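Local coordinates for protein cohesin (Archaeoglobus fulgidus, PDB 2XDH) that is the cohesin module of a larger archaeal cell-adhesion protein and probably recognises dockerin modules, as cohesins generally do, at residues A[19-24]-A[84-89]; A[33-38]-A[68-73]; A[125-130]-A[144-149]. All coordinates share one frame; numbering follows the deposited sequence.

From the N terminus, strand 17-38 contributes to two of the three contacts in this jelly-roll sandwich. Its early part, 19-24, pairs with 84-89 across a long loop (contact 1), and its later part, 33-38, with the nearer 68-73 (contact 2). Contact 2 therefore nests inside the loop of contact 1. Contact 3 follows in series, where 125-130 meets 144-149 in the last hairpin, which joins the two sheets at an edge. Between contacts 1 and 2, Phe85 packs on Val70 and Leu35, and Leu84 on Ile33; Leu125 and Leu127 of contact 3 reach Val20 and Val22. Segment 125-130 also borders 33-38 through backbone bonds, and this side-chain packing joins all three in one hydrophobic core.

Contact 1 (A[19-24]-A[84-89]); sequences QVPVKI and LFYVKF
A classic beta bulge, in which Leu84 and Phe85 both face Val22, lies at one end of the antiparallel pairing of 19-24 with 84-89 in the jelly-roll sandwich of the cohesin fold. Val22 O accepts the N-H of Leu84 in the carbonyl plane, 2.8 Å from Leu84 N, and takes a second, weak bond from Phe85 N at 3.4 Å. Beyond the bulge the register is regular: Val22 N bonds to Phe85 O, and Val20 and Val87 exchange a nearly straight pair of backbone bonds.

Toward the core, Phe85 CG sits between its own backbone N and carbonyl carbon (chi1 60°), which lays the ring alongside Val22. Val22 CB then stands over one ring face, 3.9 Å from the centroid of the Phe85 ring, a CH-pi contact. Val20 CG2 instead meets Phe89 at the ring edge, 3.8 Å from CD2.

The outer face carries Tyr86, whose ring receives Pro21 CB over its face, 3.9 Å from the Tyr86 centroid. Gln19 bends at chi2 and crosses the tyrosine at about a right angle, its CG 3.6 Å from Tyr86 CD1. A serine in place of Tyr86 would probably leave Pro21 CB without its CH-pi partner and the Gln19 chain freer to turn. The Gln19 amide, 55° from the ring plane, brings NE2 to 3.5 Å from Tyr86 CB.

Contact 2 (A[33-38]-A[68-73]); sequences INLILS and IKVGIA
Ile33, Leu35 and Leu37 form hydrogen-bonded antiparallel pairs with Ile72, Val70 and Ile68, the short strand axes approaching to 4.8 Å with 157° between their directions. Each pair exchanges two N-H...O bonds, six in all, with no break in register; Ile33 N, for example, lies 2.8 Å from Ile72 O. Between them, Asn34 with Gly71 and Ile36 with Lys69 make the non-hydrogen-bonded pairs, where CA-H...O contacts add weaker links.

The core-facing side is purely aliphatic. Leu35 and Val70 lie side by side: the leucine CG is placed between its backbone N and carbonyl carbon (chi1 59°), and the methyl CD1 comes 4.1 Å from Val70 CB. Leu37 CD2 meets Ile68 CD1, likewise alongside, at 4.1 Å. Phe85 of the facing sheet packs against both Leu35 and Val70.

The outer side is mixed. Ile36 runs along the aliphatic stem of Lys69, CG1 lying 3.9 Å from Lys69 CG, while the lysine ammonium forms a salt bridge with Glu64. Asn34 leans over its glycine partner, OD1 3.8 Å from Gly71 CA; its ND2 donates to a water at 3.0 Å, which in turn donates weakly to Ile72 O, an atom already bonded by Ile33 N.

The chemistry thus divides the sheet, with branched hydrocarbon inward and amide, ammonium and aliphatic groups outward; in type I cohesins the outer surface of the corresponding strands docks dockerin, a role that can only be inferred here.

Contact 3 (A[125-130]-A[144-149]); sequences LTLQGI and TINGTF
Leu125 begins the contact by pairing with Gly147 in the last hairpin of the cohesin sandwich, which joins its two sheets at an edge and whose loop carries the magnesium ligand Asp136, well away from here. Leu125 N donates to Gly147 O at 2.8 Å, from well above the carbonyl plane, and Leu125 O takes the N-H of Gly147. Leu125 CB lies 4.0 Å from Gly147 CA, and Leu125 CD1 turns toward Phe149 CB.

Thr126 follows with its backbone under the Asn146 amide, CA 3.4 Å from Asn146 OD1. At Leu127 regular pairing gives way: its N donates nearly straight (171°), from well above the amide plane and not on a lone pair, to Asn146 OD1 at 2.9 Å, an oxygen where a strand carbonyl would be expected. Asn146 CG, anti to its carbonyl carbon (chi1 -63°), carries the amide across to that N-H. Leu127 CD1 comes 3.7 Å from Ile145 O.

One water joins the separating strands, donating to Leu127 O at 2.7 Å and to Asn146 OD1 at 2.8 Å, and accepting from Thr144 OG1. Asn146 OD1 therefore serves two donors, and the amide with its water continues the hydrogen bonding where the two backbones no longer meet.

Contact 1 (A[19-24]-A[84-89])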
loop_
_atom_site.group_PDB
_atom_site.type_symbol
_atom_site.label_atom_id
_atom_site.label_comp_id
_atom_site.label_asym_id
_atom_site.label_seq_id
_atom_site.Cartn_x
_atom_site.Cartn_y
_atom_site.Cartn_z
ATOM N N GLN A 19 29.732 16.809 -1.246
ATOM C CA GLN A 19 28.327 16.713 -1.610
ATOM C C GLN A 19 27.676 15.701 -0.677
ATOM O O GLN A 19 28.033 14.531 -0.693
ATOM C CB GLN A 19 28.198 16.271 -3.068
ATOM C CG GLN A 19 26.835 16.497 -3.684
ATOM C CD GLN A 19 26.781 17.746 -4.542
ATOM O OE1 GLN A 19 27.816 18.320 -4.894
ATOM N NE2 GLN A 19 25.571 18.175 -4.886
ATOM N N VAL A 20 26.749 16.161 0.155
ATOM C CA VAL A 20 26.087 15.296 1.138
ATOM C C VAL A 20 24.611 15.161 0.805
ATOM O O VAL A 20 23.881 16.153 0.778
ATOM C CB VAL A 20 26.179 15.882 2.550
ATOM C CG1 VAL A 20 25.429 15.002 3.531
ATOM C CG2 VAL A 20 27.655 16.062 2.970
ATOM N N PRO A 21 24.167 13.933 0.536
ATOM C CA PRO A 21 22.748 13.736 0.252
ATOM C C PRO A 21 21.948 13.593 1.533
ATOM O O PRO A 21 22.486 13.162 2.560
ATOM C CB PRO A 21 22.734 12.399 -0.488
ATOM C CG PRO A 21 23.865 11.622 0.164
ATOM C CD PRO A 21 24.939 12.675 0.437
ATOM N N VAL A 22 20.668 13.951 1.464
ATOM C CA VAL A 22 19.692 13.510 2.453
ATOM C C VAL A 22 18.727 12.591 1.711
ATOM O O VAL A 22 18.132 12.982 0.700
ATOM C CB VAL A 22 18.957 14.699 3.069
ATOM C CG1 VAL A 22 17.769 14.238 3.907
ATOM C CG2 VAL A 22 19.940 15.543 3.901
ATOM N N LYS A 23 18.598 11.358 2.190
ATOM C CA LYS A 23 17.882 10.334 1.449
ATOM C C LYS A 23 16.612 9.933 2.183
ATOM O O LYS A 23 16.483 10.143 3.387
ATOM C CB LYS A 23 18.738 9.076 1.307
ATOM C CG LYS A 23 20.065 9.276 0.647
ATOM C CD LYS A 23 20.968 8.088 0.948
ATOM C CE LYS A 23 21.433 8.116 2.398
ATOM N NZ LYS A 23 22.386 7.012 2.684
ATOM N N ILE A 24 15.697 9.308 1.456
ATOM C CA ILE A 24 14.547 8.682 2.105
ATOM C C ILE A 24 14.557 7.193 1.804
ATOM O O ILE A 24 14.972 6.764 0.723
ATOM C CB ILE A 24 13.212 9.351 1.679
ATOM C CG1 ILE A 24 12.062 8.908 2.589
ATOM C CG2 ILE A 24 12.898 9.060 0.209
ATOM C CD1 ILE A 24 10.869 9.874 2.570
ATOM N N LEU A 84 16.467 12.947 -1.559
ATOM C CA LEU A 84 15.521 14.056 -1.528
ATOM C C LEU A 84 16.212 15.336 -1.959
ATOM O O LEU A 84 15.623 16.175 -2.636
ATOM C CB LEU A 84 14.970 14.238 -0.111
ATOM C CG LEU A 84 14.119 13.079 0.400
ATOM C CD1 LEU A 84 13.697 13.347 1.840
ATOM C CD2 LEU A 84 12.901 12.914 -0.514
ATOM N N PHE A 85 17.462 15.495 -1.542
ATOM C CA PHE A 85 18.260 16.640 -1.978
ATOM C C PHE A 85 19.719 16.386 -1.651
ATOM O O PHE A 85 20.036 15.445 -0.930
ATOM C CB PHE A 85 17.762 17.962 -1.376
ATOM C CG PHE A 85 17.786 18.012 0.149
ATOM C CD1 PHE A 85 18.864 18.574 0.822
ATOM C CD2 PHE A 85 16.714 17.536 0.891
ATOM C CE1 PHE A 85 18.891 18.645 2.212
ATOM C CE2 PHE A 85 16.723 17.600 2.287
ATOM C CZ PHE A 85 17.819 18.155 2.948
ATOM N N TYR A 86 20.598 17.204 -2.216
ATOM C CA TYR A 86 22.035 17.116 -1.978
ATOM C C TYR A 86 22.443 18.483 -1.466
ATOM O O TYR A 86 21.938 19.501 -1.947
ATOM C CB TYR A 86 22.789 16.823 -3.294
ATOM C CG TYR A 86 22.818 15.362 -3.692
ATOM C CD1 TYR A 86 23.868 14.535 -3.289
ATOM C CD2 TYR A 86 21.807 14.803 -4.476
ATOM C CE1 TYR A 86 23.912 13.190 -3.646
ATOM C CE2 TYR A 86 21.838 13.447 -4.834
ATOM C CZ TYR A 86 22.898 12.652 -4.409
ATOM O OH TYR A 86 22.956 11.314 -4.743
ATOM N N VAL A 87 23.329 18.524 -0.482
ATOM C CA VAL A 87 23.891 19.802 -0.076
ATOM C C VAL A 87 25.357 19.857 -0.480
ATOM O O VAL A 87 26.129 18.954 -0.185
ATOM C CB VAL A 87 23.717 20.080 1.443
ATOM C CG1 VAL A 87 24.278 21.449 1.801
ATOM C CG2 VAL A 87 22.241 20.018 1.823
ATOM N N LYS A 88 25.734 20.908 -1.197
ATOM C CA LYS A 88 27.134 21.107 -1.515
ATOM C C LYS A 88 27.725 21.972 -0.412
ATOM O O LYS A 88 27.288 23.110 -0.201
ATOM C CB LYS A 88 27.300 21.777 -2.884
ATOM C CG LYS A 88 28.752 21.852 -3.340
ATOM C CD LYS A 88 28.879 22.463 -4.728
ATOM C CE LYS A 88 30.253 22.184 -5.318
ATOM N NZ LYS A 88 30.546 20.716 -5.302
ATOM N N PHE A 89 28.701 21.422 0.303
ATOM C CA PHE A 89 29.358 22.135 1.387
ATOM C C PHE A 89 30.787 22.433 0.990
ATOM O O PHE A 89 31.367 21.750 0.148
ATOM C CB PHE A 89 29.433 21.277 2.648
ATOM C CG PHE A 89 28.129 21.123 3.384
ATOM C CD1 PHE A 89 27.551 22.203 4.032
ATOM C CD2 PHE A 89 27.518 19.875 3.482
ATOM C CE1 PHE A 89 26.378 22.053 4.743
ATOM C CE2 PHE A 89 26.353 19.713 4.176
ATOM C CZ PHE A 89 25.767 20.800 4.816
#

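Contact 2 (A[33-38]-A[68-73])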
loop_
_atom_site.group_PDB
_atom_site.type_symbol
_atom_site.label_atom_id
_atom_site.label_comp_id
_atom_site.label_asym_id
_atom_site.label_seq_id
_atom_site.Cartn_x
_atom_site.Cartn_y
_atom_site.Cartn_z
ATOM N N ILE A 33 7.045 17.260 2.428
ATOM C CA ILE A 33 8.061 17.081 3.455
ATOM C C ILE A 33 8.581 18.455 3.809
ATOM O O ILE A 33 8.939 19.226 2.914
ATOM C CB ILE A 33 9.259 16.284 2.898
ATOM C CG1 ILE A 33 8.830 14.895 2.433
ATOM C CG2 ILE A 33 10.379 16.203 3.936
ATOM C CD1 ILE A 33 9.954 14.111 1.790
ATOM N N ASN A 34 8.595 18.780 5.098
ATOM C CA ASN A 34 9.369 19.922 5.556
ATOM C C ASN A 34 10.321 19.423 6.601
ATOM O O ASN A 34 9.935 18.639 7.465
ATOM C CB ASN A 34 8.490 21.017 6.148
ATOM C CG ASN A 34 7.814 21.834 5.080
ATOM O OD1 ASN A 34 8.204 22.969 4.809
ATOM N ND2 ASN A 34 6.822 21.243 4.430
ATOM N N LEU A 35 11.567 19.863 6.521
ATOM C CA LEU A 35 12.544 19.459 7.518
ATOM C C LEU A 35 13.623 20.512 7.667
ATOM O O LEU A 35 13.693 21.458 6.872
ATOM C CB LEU A 35 13.156 18.103 7.164
ATOM C CG LEU A 35 13.890 17.960 5.822
ATOM C CD1 LEU A 35 15.294 18.571 5.888
ATOM C CD2 LEU A 35 13.979 16.491 5.450
ATOM N N ILE A 36 14.431 20.349 8.715
ATOM C CA ILE A 36 15.573 21.196 8.972
ATOM C C ILE A 36 16.792 20.294 9.067
ATOM O O ILE A 36 16.777 19.295 9.796
ATOM C CB ILE A 36 15.410 21.939 10.299
ATOM C CG1 ILE A 36 14.212 22.894 10.226
ATOM C CG2 ILE A 36 16.666 22.716 10.625
ATOM C CD1 ILE A 36 13.934 23.592 11.537
ATOM N N LEU A 37 17.832 20.623 8.303
ATOM C CA LEU A 37 19.131 19.958 8.442
ATOM C C LEU A 37 20.091 20.915 9.106
ATOM O O LEU A 37 20.378 21.980 8.563
ATOM C CB LEU A 37 19.692 19.583 7.070
ATOM C CG LEU A 37 21.092 18.956 7.101
ATOM C CD1 LEU A 37 21.033 17.556 7.687
ATOM C CD2 LEU A 37 21.687 18.907 5.698
ATOM N N SER A 38 20.575 20.562 10.290
ATOM C CA SER A 38 21.558 21.407 10.954
ATOM C C SER A 38 22.944 20.900 10.598
ATOM O O SER A 38 23.147 19.698 10.451
ATOM C CB SER A 38 21.358 21.397 12.473
ATOM O OG SER A 38 20.131 22.010 12.824
ATOM N N ILE A 68 19.509 24.406 7.393
ATOM C CA ILE A 68 18.905 24.505 6.081
ATOM C C ILE A 68 17.468 24.022 6.202
ATOM O O ILE A 68 17.229 22.866 6.535
ATOM C CB ILE A 68 19.646 23.613 5.077
ATOM C CG1 ILE A 68 21.148 23.927 5.116
ATOM C CG2 ILE A 68 19.056 23.799 3.674
ATOM C CD1 ILE A 68 22.030 22.809 4.569
ATOM N N LYS A 69 16.516 24.918 5.979
ATOM C CA LYS A 69 15.112 24.537 5.967
ATOM C C LYS A 69 14.746 24.150 4.551
ATOM O O LYS A 69 14.981 24.904 3.605
ATOM C CB LYS A 69 14.229 25.695 6.453
ATOM C CG LYS A 69 14.483 26.080 7.908
ATOM C CD LYS A 69 13.465 27.074 8.444
ATOM C CE LYS A 69 13.603 27.221 9.957
ATOM N NZ LYS A 69 12.696 28.258 10.531
ATOM N N VAL A 70 14.164 22.970 4.404
ATOM C CA VAL A 70 13.856 22.441 3.097
ATOM C C VAL A 70 12.389 22.097 3.039
ATOM O O VAL A 70 11.847 21.504 3.970
ATOM C CB VAL A 70 14.670 21.158 2.799
ATOM C CG1 VAL A 70 14.190 20.515 1.498
ATOM C CG2 VAL A 70 16.160 21.481 2.747
ATOM N N GLY A 71 11.746 22.478 1.939
ATOM C CA GLY A 71 10.351 22.163 1.740
ATOM C C GLY A 71 10.214 21.456 0.406
ATOM O O GLY A 71 10.743 21.915 -0.612
ATOM N N ILE A 72 9.503 20.333 0.410
ATOM C CA ILE A 72 9.245 19.580 -0.818
ATOM C C ILE A 72 7.750 19.272 -0.913
ATOM O O ILE A 72 7.137 18.798 0.052
ATOM C CB ILE A 72 10.014 18.241 -0.828
ATOM C CG1 ILE A 72 11.525 18.492 -0.871
ATOM C CG2 ILE A 72 9.604 17.406 -2.034
ATOM C CD1 ILE A 72 12.368 17.323 -0.410
ATOM N N ALA A 73 7.165 19.535 -2.070
ATOM C CA ALA A 73 5.793 19.117 -2.333
ATOM C C ALA A 73 5.715 18.428 -3.697
ATOM O O ALA A 73 6.321 18.874 -4.668
ATOM C CB ALA A 73 4.842 20.297 -2.269
HETATM O O HOH W 1 6.055 21.216 1.552
#

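Contact 3 (A[125-130]-A[144-149])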
loop_
_atom_site.group_PDB
_atom_site.type_symbol
_atom_site.label_atom_id
_atom_site.label_comp_id
_atom_site.label_asym_id
_atom_site.label_seq_id
_atom_site.Cartn_x
_atom_site.Cartn_y
_atom_site.Cartn_z
ATOM N N LEU A 125 25.376 16.002 11.343
ATOM C CA LEU A 125 24.477 16.618 10.373
ATOM C C LEU A 125 23.117 16.143 10.830
ATOM O O LEU A 125 22.751 14.992 10.582
ATOM C CB LEU A 125 24.779 16.121 8.964
ATOM C CG LEU A 125 26.141 16.619 8.451
ATOM C CD1 LEU A 125 26.680 15.744 7.327
ATOM C CD2 LEU A 125 26.018 18.068 7.994
ATOM N N THR A 126 22.391 17.014 11.529
ATOM C CA THR A 126 21.174 16.600 12.216
ATOM C C THR A 126 19.900 16.935 11.452
ATOM O O THR A 126 19.770 18.003 10.874
ATOM C CB THR A 126 21.077 17.227 13.625
ATOM O OG1 THR A 126 20.804 18.628 13.513
ATOM C CG2 THR A 126 22.370 17.028 14.384
ATOM N N LEU A 127 18.959 16.003 11.468
ATOM C CA LEU A 127 17.640 16.207 10.874
ATOM C C LEU A 127 16.640 16.451 11.998
ATOM O O LEU A 127 16.546 15.656 12.936
ATOM C CB LEU A 127 17.221 14.940 10.118
ATOM C CG LEU A 127 18.009 14.693 8.832
ATOM C CD1 LEU A 127 17.801 13.273 8.371
ATOM C CD2 LEU A 127 17.597 15.704 7.738
ATOM N N GLN A 128 15.885 17.535 11.918
ATOM C CA GLN A 128 14.842 17.741 12.902
ATOM C C GLN A 128 13.727 18.600 12.349
ATOM O O GLN A 128 13.742 18.987 11.177
ATOM C CB GLN A 128 15.406 18.354 14.188
ATOM C CG GLN A 128 16.013 19.726 13.995
ATOM C CD GLN A 128 17.495 19.665 13.700
ATOM O OE1 GLN A 128 18.191 18.757 14.153
ATOM N NE2 GLN A 128 17.986 20.629 12.934
ATOM N N GLY A 129 12.756 18.890 13.206
ATOM C CA GLY A 129 11.601 19.675 12.804
ATOM C C GLY A 129 10.839 19.039 11.661
ATOM O O GLY A 129 10.257 19.731 10.824
ATOM N N ILE A 130 10.822 17.710 11.610
ATOM C CA ILE A 130 10.227 17.052 10.429
ATOM C C ILE A 130 8.694 17.140 10.414
ATOM O O ILE A 130 8.037 16.931 11.434
ATOM C CB ILE A 130 10.696 15.590 10.340
ATOM C CG1 ILE A 130 12.177 15.561 9.958
ATOM C CG2 ILE A 130 9.878 14.818 9.327
ATOM C CD1 ILE A 130 12.815 14.313 10.339
ATOM N N THR A 144 14.416 8.965 11.885
ATOM C CA THR A 144 15.469 9.772 11.283
ATOM C C THR A 144 16.826 9.202 11.667
ATOM O O THR A 144 16.977 8.594 12.735
ATOM C CB THR A 144 15.388 11.232 11.740
ATOM O OG1 THR A 144 15.546 11.290 13.155
ATOM C CG2 THR A 144 14.040 11.810 11.386
ATOM N N ILE A 145 17.797 9.392 10.783
ATOM C CA ILE A 145 19.183 9.022 11.049
ATOM C C ILE A 145 20.086 10.184 10.657
ATOM O O ILE A 145 20.092 10.614 9.506
ATOM C CB ILE A 145 19.577 7.763 10.280
ATOM C CG1 ILE A 145 18.655 6.605 10.684
ATOM C CG2 ILE A 145 21.052 7.371 10.577
ATOM C CD1 ILE A 145 19.054 5.280 10.061
ATOM N N ASN A 146 20.839 10.696 11.623
ATOM C CA ASN A 146 21.698 11.848 11.384
ATOM C C ASN A 146 23.003 11.449 10.698
ATOM O O ASN A 146 23.375 10.281 10.685
ATOM C CB ASN A 146 21.951 12.574 12.697
ATOM C CG ASN A 146 20.674 13.131 13.283
ATOM O OD1 ASN A 146 19.760 13.480 12.540
ATOM N ND2 ASN A 146 20.599 13.218 14.605
ATOM N N GLY A 147 23.680 12.423 10.112
ATOM C CA GLY A 147 24.898 12.132 9.391
ATOM C C GLY A 147 26.054 12.534 10.263
ATOM O O GLY A 147 25.859 13.194 11.281
ATOM N N THR A 148 27.254 12.149 9.861
ATOM C CA THR A 148 28.447 12.481 10.634
ATOM C C THR A 148 29.494 13.038 9.675
ATOM O O THR A 148 29.718 12.482 8.599
ATOM C CB THR A 148 28.997 11.232 11.315
ATOM O OG1 THR A 148 27.967 10.643 12.121
ATOM C CG2 THR A 148 30.208 11.565 12.182
ATOM N N PHE A 149 30.122 14.146 10.041
ATOM C CA PHE A 149 31.168 14.691 9.184
ATOM C C PHE A 149 32.475 14.868 9.934
ATOM O O PHE A 149 32.480 15.340 11.066
ATOM C CB PHE A 149 30.766 16.032 8.581
ATOM C CG PHE A 149 31.925 16.758 7.965
ATOM C CD1 PHE A 149 32.312 16.480 6.670
ATOM C CD2 PHE A 149 32.665 17.663 8.706
ATOM C CE1 PHE A 149 33.405 17.116 6.108
ATOM C CE2 PHE A 149 33.755 18.303 8.153
ATOM C CZ PHE A 149 34.124 18.027 6.848
HETATM O O HOH W 2 17.405 13.294 13.966
#